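Local atomic coordinates of HAD hydrolase, family IA, variant 3 (Entamoeba histolytica, PDB entry 6W04), a protein that probably acts as a magnesium-dependent hydrolase of the haloacid dehalogenase (HAD) superfamily, with a magnesium ion bound. Residues Cys88-Leu98 with His207-Met217. Sequence-based numbering, arbitrary orientation.
Sequences CDGAINLFEAL and HTFNEITIEEM
Phe209 and Asp89 make the direct backbone link between Cys88-Leu98 and His207-Met217: Phe209 N donates to Asp89 O at 3.0 Å, with a bent N-H...O angle of 134°. Asp89 and Gly90 are the central residues of a type II beta turn from Cys88 to Ala91, and Gly90, with positive phi, is also the N-cap of the helix that follows. One water joins the segments a second time, donating to Gly90 O (2.7 Å) and to Phe209 O. Asn210 lays its side chain over the turn, OD1 3.1 Å from Gly90 CA and ND2 beside Asp89 CB. Thr208 OG1 accepts from Asn210 N, an ST turn that shapes the chain next to the crossing bond.

The apolar packing has two centres. Phe209, its CG anti to the carbonyl carbon (chi1 -64°), sends its ring past the turn into the interior. Cys88 CB lies at the ring edge, in plane, while Cys88 SG makes an oblique sulfur-aromatic contact, 3.7 Å from Phe209 CD2. Phe209 CD1 meets Leu94 CD2 (3.7 Å), the two side chains crossing at about a right angle. The other branch of Leu94, CD1, reaches Ile214 CD1 at 3.6 Å; that same Ile214 methyl touches Leu98 CD2, with Ala97 CB farther off. Thr213 and Glu216 form a capping box at the start of the helix carrying Ile214, Thr213 OG1 accepting from Glu216 N.

The contact joins the turn and first part of helix 91-100 to the 3-10 segment 209-211 and the start of helix 214-222, beside the parallel sheet of the HAD core. The Phe209 side chain is about 10 Å from the magnesium ion bound by Asp7, Asn9 and Asp169. Leu94 and Leu98 rest on Phe6 of strand 3-7, Met217 packs on Val4 and Ile165, and Phe209 meets Phe167 of strand 164-168 edge-to-face.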
ATOM      1  N   CYS A  88       1.587  -3.167  11.469  1.00 33.72           N
ATOM      2  CA  CYS A  88       1.391  -1.922  12.199  1.00 34.68           C
ATOM      3  C   CYS A  88       0.640  -2.162  13.511  1.00 39.25           C
ATOM      4  O   CYS A  88      -0.211  -3.058  13.612  1.00 37.30           O
ATOM      5  CB  CYS A  88       0.634  -0.927  11.303  1.00 31.74           C
ATOM      6  SG  CYS A  88       0.257   0.646  12.091  1.00 41.71           S
ATOM      7  N   ASP A  89       0.996  -1.380  14.534  1.00 40.75           N
ATOM      8  CA  ASP A  89       0.327  -1.472  15.834  1.00 45.36           C
ATOM      9  C   ASP A  89      -1.186  -1.434  15.664  1.00 43.37           C
ATOM     10  O   ASP A  89      -1.718  -0.627  14.899  1.00 46.79           O
ATOM     11  CB  ASP A  89       0.754  -0.325  16.755  1.00 54.98           C
ATOM     12  CG  ASP A  89       2.162  -0.482  17.297  1.00 62.12           C
ATOM     13  OD1 ASP A  89       2.780  -1.549  17.108  1.00 62.71           O
ATOM     14  OD2 ASP A  89       2.651   0.484  17.914  1.00 68.00           O
ATOM     15  N   GLY A  90      -1.875  -2.316  16.383  1.00 42.54           N
ATOM     16  CA  GLY A  90      -3.323  -2.351  16.354  1.00 53.65           C
ATOM     17  C   GLY A  90      -3.932  -3.083  15.179  1.00 51.60           C
ATOM     18  O   GLY A  90      -5.129  -3.392  15.220  1.00 41.34           O
ATOM     19  N   ALA A  91      -3.151  -3.390  14.141  1.00 46.43           N
ATOM     20  CA  ALA A  91      -3.720  -4.016  12.954  1.00 39.37           C
ATOM     21  C   ALA A  91      -4.326  -5.377  13.276  1.00 39.27           C
ATOM     22  O   ALA A  91      -5.489  -5.644  12.937  1.00 42.06           O
ATOM     23  CB  ALA A  91      -2.653  -4.142  11.869  1.00 32.85           C
ATOM     24  N   ILE A  92      -3.562  -6.250  13.943  1.00 37.66           N
ATOM     25  CA  ILE A  92      -4.072  -7.593  14.226  1.00 42.21           C
ATOM     26  C   ILE A  92      -5.342  -7.513  15.059  1.00 44.26           C
ATOM     27  O   ILE A  92      -6.315  -8.236  14.803  1.00 42.38           O
ATOM     28  CB  ILE A  92      -2.991  -8.461  14.908  1.00 41.73           C
ATOM     29  CG1 ILE A  92      -1.810  -8.680  13.951  1.00 46.54           C
ATOM     30  CG2 ILE A  92      -3.562  -9.803  15.333  1.00 43.11           C
ATOM     31  CD1 ILE A  92      -0.761  -9.633  14.484  1.00 49.48           C
ATOM     32  N   ASN A  93      -5.366  -6.614  16.049  1.00 43.65           N
ATOM     33  CA  ASN A  93      -6.567  -6.431  16.859  1.00 47.44           C
ATOM     34  C   ASN A  93      -7.762  -6.050  16.001  1.00 49.98           C
ATOM     35  O   ASN A  93      -8.869  -6.567  16.199  1.00 45.75           O
ATOM     36  CB  ASN A  93      -6.339  -5.354  17.917  1.00 55.97           C
ATOM     37  CG  ASN A  93      -5.417  -5.804  19.026  1.00 70.46           C
ATOM     38  OD1 ASN A  93      -5.202  -7.003  19.234  1.00 65.91           O
ATOM     39  ND2 ASN A  93      -4.871  -4.840  19.760  1.00 79.88           N
ATOM     40  N   LEU A  94      -7.566  -5.117  15.064  1.00 46.28           N
ATOM     41  CA  LEU A  94      -8.654  -4.751  14.165  1.00 45.48           C
ATOM     42  C   LEU A  94      -9.111  -5.952  13.343  1.00 45.52           C
ATOM     43  O   LEU A  94     -10.317  -6.187  13.200  1.00 46.82           O
ATOM     44  CB  LEU A  94      -8.221  -3.601  13.250  1.00 43.47           C
ATOM     45  CG  LEU A  94      -9.328  -2.945  12.429  1.00 46.46           C
ATOM     46  CD1 LEU A  94     -10.517  -2.623  13.341  1.00 46.97           C
ATOM     47  CD2 LEU A  94      -8.819  -1.673  11.700  1.00 42.91           C
ATOM     48  N   PHE A  95      -8.159  -6.720  12.796  1.00 38.62           N
ATOM     49  CA  PHE A  95      -8.492  -7.935  12.053  1.00 46.60           C
ATOM     50  C   PHE A  95      -9.431  -8.835  12.850  1.00 45.63           C
ATOM     51  O   PHE A  95     -10.450  -9.301  12.334  1.00 44.07           O
ATOM     52  CB  PHE A  95      -7.229  -8.735  11.707  1.00 43.53           C
ATOM     53  CG  PHE A  95      -6.259  -8.033  10.805  1.00 41.75           C
ATOM     54  CD1 PHE A  95      -6.630  -6.937  10.047  1.00 38.38           C
ATOM     55  CD2 PHE A  95      -4.963  -8.512  10.699  1.00 32.98           C
ATOM     56  CE1 PHE A  95      -5.707  -6.311   9.221  1.00 39.51           C
ATOM     57  CE2 PHE A  95      -4.045  -7.906   9.871  1.00 34.98           C
ATOM     58  CZ  PHE A  95      -4.416  -6.799   9.132  1.00 39.50           C
ATOM     59  N   GLU A  96      -9.077  -9.116  14.108  1.00 41.79           N
ATOM     60  CA  GLU A  96      -9.897 -10.006  14.929  1.00 45.21           C
ATOM     61  C   GLU A  96     -11.248  -9.377  15.249  1.00 55.61           C
ATOM     62  O   GLU A  96     -12.284 -10.054  15.201  1.00 53.53           O
ATOM     63  CB  GLU A  96      -9.155 -10.358  16.217  1.00 52.83           C
ATOM     64  CG  GLU A  96      -7.775 -10.974  15.984  1.00 52.43           C
ATOM     65  CD  GLU A  96      -7.017 -11.213  17.278  1.00 60.65           C
ATOM     66  OE1 GLU A  96      -6.099 -12.055  17.302  1.00 62.33           O
ATOM     67  OE2 GLU A  96      -7.344 -10.550  18.280  1.00 74.46           O
ATOM     68  N   ALA A  97     -11.259  -8.084  15.570  1.00 48.41           N
ATOM     69  CA  ALA A  97     -12.513  -7.419  15.888  1.00 53.85           C
ATOM     70  C   ALA A  97     -13.453  -7.404  14.687  1.00 56.99           C
ATOM     71  O   ALA A  97     -14.675  -7.529  14.846  1.00 57.52           O
ATOM     72  CB  ALA A  97     -12.242  -6.002  16.391  1.00 49.61           C
ATOM     73  N   LEU A  98     -12.902  -7.244  13.477  1.00 47.94           N
ATOM     74  CA  LEU A  98     -13.728  -7.213  12.273  1.00 50.86           C
ATOM     75  C   LEU A  98     -14.401  -8.562  12.027  1.00 52.95           C
ATOM     76  O   LEU A  98     -15.608  -8.626  11.763  1.00 51.76           O
ATOM     77  CB  LEU A  98     -12.872  -6.799  11.064  1.00 47.96           C
ATOM     78  CG  LEU A  98     -12.481  -5.318  10.999  1.00 42.41           C
ATOM     79  CD1 LEU A  98     -11.468  -5.045   9.889  1.00 39.91           C
ATOM     80  CD2 LEU A  98     -13.733  -4.430  10.850  1.00 46.41           C
ATOM     81  N   HIS A 207      -2.283   7.580  13.191  1.00 45.26           N
ATOM     82  CA  HIS A 207      -0.899   7.111  13.202  1.00 43.54           C
ATOM     83  C   HIS A 207      -0.829   5.593  13.149  1.00 41.50           C
ATOM     84  O   HIS A 207      -0.015   5.035  12.405  1.00 48.55           O
ATOM     85  CB  HIS A 207      -0.161   7.643  14.431  1.00 50.92           C
ATOM     86  CG  HIS A 207       0.022   9.127  14.422  1.00 54.72           C
ATOM     87  ND1 HIS A 207      -0.730   9.978  15.207  1.00 62.03           N
ATOM     88  CD2 HIS A 207       0.859   9.918  13.707  1.00 54.83           C
ATOM     89  CE1 HIS A 207      -0.359  11.227  14.980  1.00 57.32           C
ATOM     90  NE2 HIS A 207       0.603  11.218  14.076  1.00 57.49           N
ATOM     91  N   THR A 208      -1.662   4.912  13.939  1.00 42.98           N
ATOM     92  CA  THR A 208      -1.708   3.451  13.982  1.00 45.04           C
ATOM     93  C   THR A 208      -3.157   2.989  14.113  1.00 48.86           C
ATOM     94  O   THR A 208      -4.063   3.784  14.380  1.00 44.57           O
ATOM     95  CB  THR A 208      -0.903   2.877  15.151  1.00 49.92           C
ATOM     96  OG1 THR A 208      -1.686   2.971  16.346  1.00 47.33           O
ATOM     97  CG2 THR A 208       0.405   3.620  15.345  1.00 48.19           C
ATOM     98  N   PHE A 209      -3.374   1.677  13.968  1.00 41.19           N
ATOM     99  CA  PHE A 209      -4.739   1.170  14.073  1.00 41.92           C
ATOM    100  C   PHE A 209      -5.256   1.134  15.508  1.00 48.25           C
ATOM    101  O   PHE A 209      -6.454   0.907  15.702  1.00 57.67           O
ATOM    102  CB  PHE A 209      -4.843  -0.208  13.401  1.00 40.41           C
ATOM    103  CG  PHE A 209      -4.584  -0.146  11.918  1.00 42.30           C
ATOM    104  CD1 PHE A 209      -5.620   0.129  11.033  1.00 38.22           C
ATOM    105  CD2 PHE A 209      -3.289  -0.265  11.422  1.00 36.92           C
ATOM    106  CE1 PHE A 209      -5.384   0.234   9.665  1.00 36.79           C
ATOM    107  CE2 PHE A 209      -3.033  -0.153  10.057  1.00 35.57           C
ATOM    108  CZ  PHE A 209      -4.079   0.090   9.176  1.00 40.31           C
ATOM    109  N   ASN A 210      -4.402   1.384  16.507  1.00 52.02           N
ATOM    110  CA  ASN A 210      -4.888   1.599  17.868  1.00 51.03           C
ATOM    111  C   ASN A 210      -5.804   2.810  17.967  1.00 55.54           C
ATOM    112  O   ASN A 210      -6.564   2.922  18.933  1.00 57.37           O
ATOM    113  CB  ASN A 210      -3.726   1.797  18.848  1.00 52.71           C
ATOM    114  CG  ASN A 210      -2.906   0.540  19.053  1.00 58.61           C
ATOM    115  OD1 ASN A 210      -3.410  -0.574  18.914  1.00 60.22           O
ATOM    116  ND2 ASN A 210      -1.632   0.713  19.390  1.00 59.36           N
ATOM    117  N   GLU A 211      -5.752   3.718  16.993  1.00 54.02           N
ATOM    118  CA  GLU A 211      -6.440   4.997  17.082  1.00 57.09           C
ATOM    119  C   GLU A 211      -7.786   5.004  16.371  1.00 57.54           C
ATOM    120  O   GLU A 211      -8.407   6.061  16.252  1.00 64.81           O
ATOM    121  CB  GLU A 211      -5.543   6.097  16.523  1.00 60.51           C
ATOM    122  CG  GLU A 211      -4.210   6.219  17.248  1.00 68.90           C
ATOM    123  CD  GLU A 211      -3.332   7.300  16.650  1.00 72.32           C
ATOM    124  OE1 GLU A 211      -3.548   7.643  15.469  1.00 68.30           O
ATOM    125  OE2 GLU A 211      -2.440   7.811  17.360  1.00 74.45           O
ATOM    126  N   ILE A 212      -8.249   3.858  15.893  1.00 54.67           N
ATOM    127  CA  ILE A 212      -9.514   3.767  15.181  1.00 53.01           C
ATOM    128  C   ILE A 212     -10.354   2.659  15.814  1.00 58.49           C
ATOM    129  O   ILE A 212      -9.817   1.648  16.282  1.00 59.24           O
ATOM    130  CB  ILE A 212      -9.275   3.520  13.673  1.00 51.62           C
ATOM    131  CG1 ILE A 212     -10.561   3.709  12.872  1.00 55.82           C
ATOM    132  CG2 ILE A 212      -8.666   2.136  13.415  1.00 47.45           C
ATOM    133  CD1 ILE A 212     -11.101   5.110  12.913  1.00 52.64           C
ATOM    134  N   THR A 213     -11.670   2.864  15.857  1.00 58.08           N
ATOM    135  CA  THR A 213     -12.614   1.848  16.300  1.00 56.33           C
ATOM    136  C   THR A 213     -13.587   1.508  15.174  1.00 60.35           C
ATOM    137  O   THR A 213     -13.770   2.274  14.223  1.00 58.54           O
ATOM    138  CB  THR A 213     -13.414   2.298  17.535  1.00 72.10           C
ATOM    139  OG1 THR A 213     -14.401   3.263  17.150  1.00 62.28           O
ATOM    140  CG2 THR A 213     -12.499   2.901  18.591  1.00 75.92           C
ATOM    141  N   ILE A 214     -14.217   0.338  15.299  1.00 60.83           N
ATOM    142  CA  ILE A 214     -15.283  -0.044  14.373  1.00 67.52           C
ATOM    143  C   ILE A 214     -16.360   1.033  14.327  1.00 68.96           C
ATOM    144  O   ILE A 214     -16.902   1.355  13.261  1.00 58.82           O
ATOM    145  CB  ILE A 214     -15.884  -1.400  14.788  1.00 72.94           C
ATOM    146  CG1 ILE A 214     -14.786  -2.366  15.241  1.00 74.16           C
ATOM    147  CG2 ILE A 214     -16.729  -1.976  13.657  1.00 67.99           C
ATOM    148  CD1 ILE A 214     -14.018  -2.956  14.122  1.00 66.64           C
ATOM    149  N   GLU A 215     -16.700   1.594  15.488  1.00 67.45           N
ATOM    150  CA  GLU A 215     -17.785   2.565  15.555  1.00 69.14           C
ATOM    151  C   GLU A 215     -17.401   3.867  14.863  1.00 67.77           C
ATOM    152  O   GLU A 215     -18.233   4.481  14.184  1.00 70.35           O
ATOM    153  CB  GLU A 215     -18.175   2.817  17.015  1.00 70.14           C
ATOM    154  N   GLU A 216     -16.152   4.312  15.035  1.00 64.85           N
ATOM    155  CA  GLU A 216     -15.683   5.487  14.303  1.00 63.32           C
ATOM    156  C   GLU A 216     -15.781   5.267  12.800  1.00 63.75           C
ATOM    157  O   GLU A 216     -16.184   6.171  12.055  1.00 63.52           O
ATOM    158  CB  GLU A 216     -14.243   5.817  14.692  1.00 67.25           C
ATOM    159  CG  GLU A 216     -14.043   6.345  16.110  1.00 78.60           C
ATOM    160  CD  GLU A 216     -12.568   6.551  16.441  1.00 90.00           C
ATOM    161  OE1 GLU A 216     -11.971   5.675  17.103  1.00 91.82           O
ATOM    162  OE2 GLU A 216     -11.998   7.582  16.019  1.00 93.70           O
ATOM    163  N   MET A 217     -15.422   4.062  12.339  1.00 61.79           N
ATOM    164  CA  MET A 217     -15.432   3.758  10.910  1.00 59.11           C
ATOM    165  C   MET A 217     -16.853   3.692  10.366  1.00 65.84           C
ATOM    166  O   MET A 217     -17.128   4.187   9.266  1.00 62.65           O
ATOM    167  CB  MET A 217     -14.694   2.441  10.652  1.00 55.05           C
ATOM    168  CG  MET A 217     -13.217   2.499  11.022  1.00 54.01           C
ATOM    169  SD  MET A 217     -12.362   0.900  11.099  1.00 61.48           S
ATOM    170  CE  MET A 217     -12.690   0.355   9.449  1.00 50.07           C
TER
HETATM  171  O   HOH W   1      -6.805  -1.986  16.826  1.00 47.51           O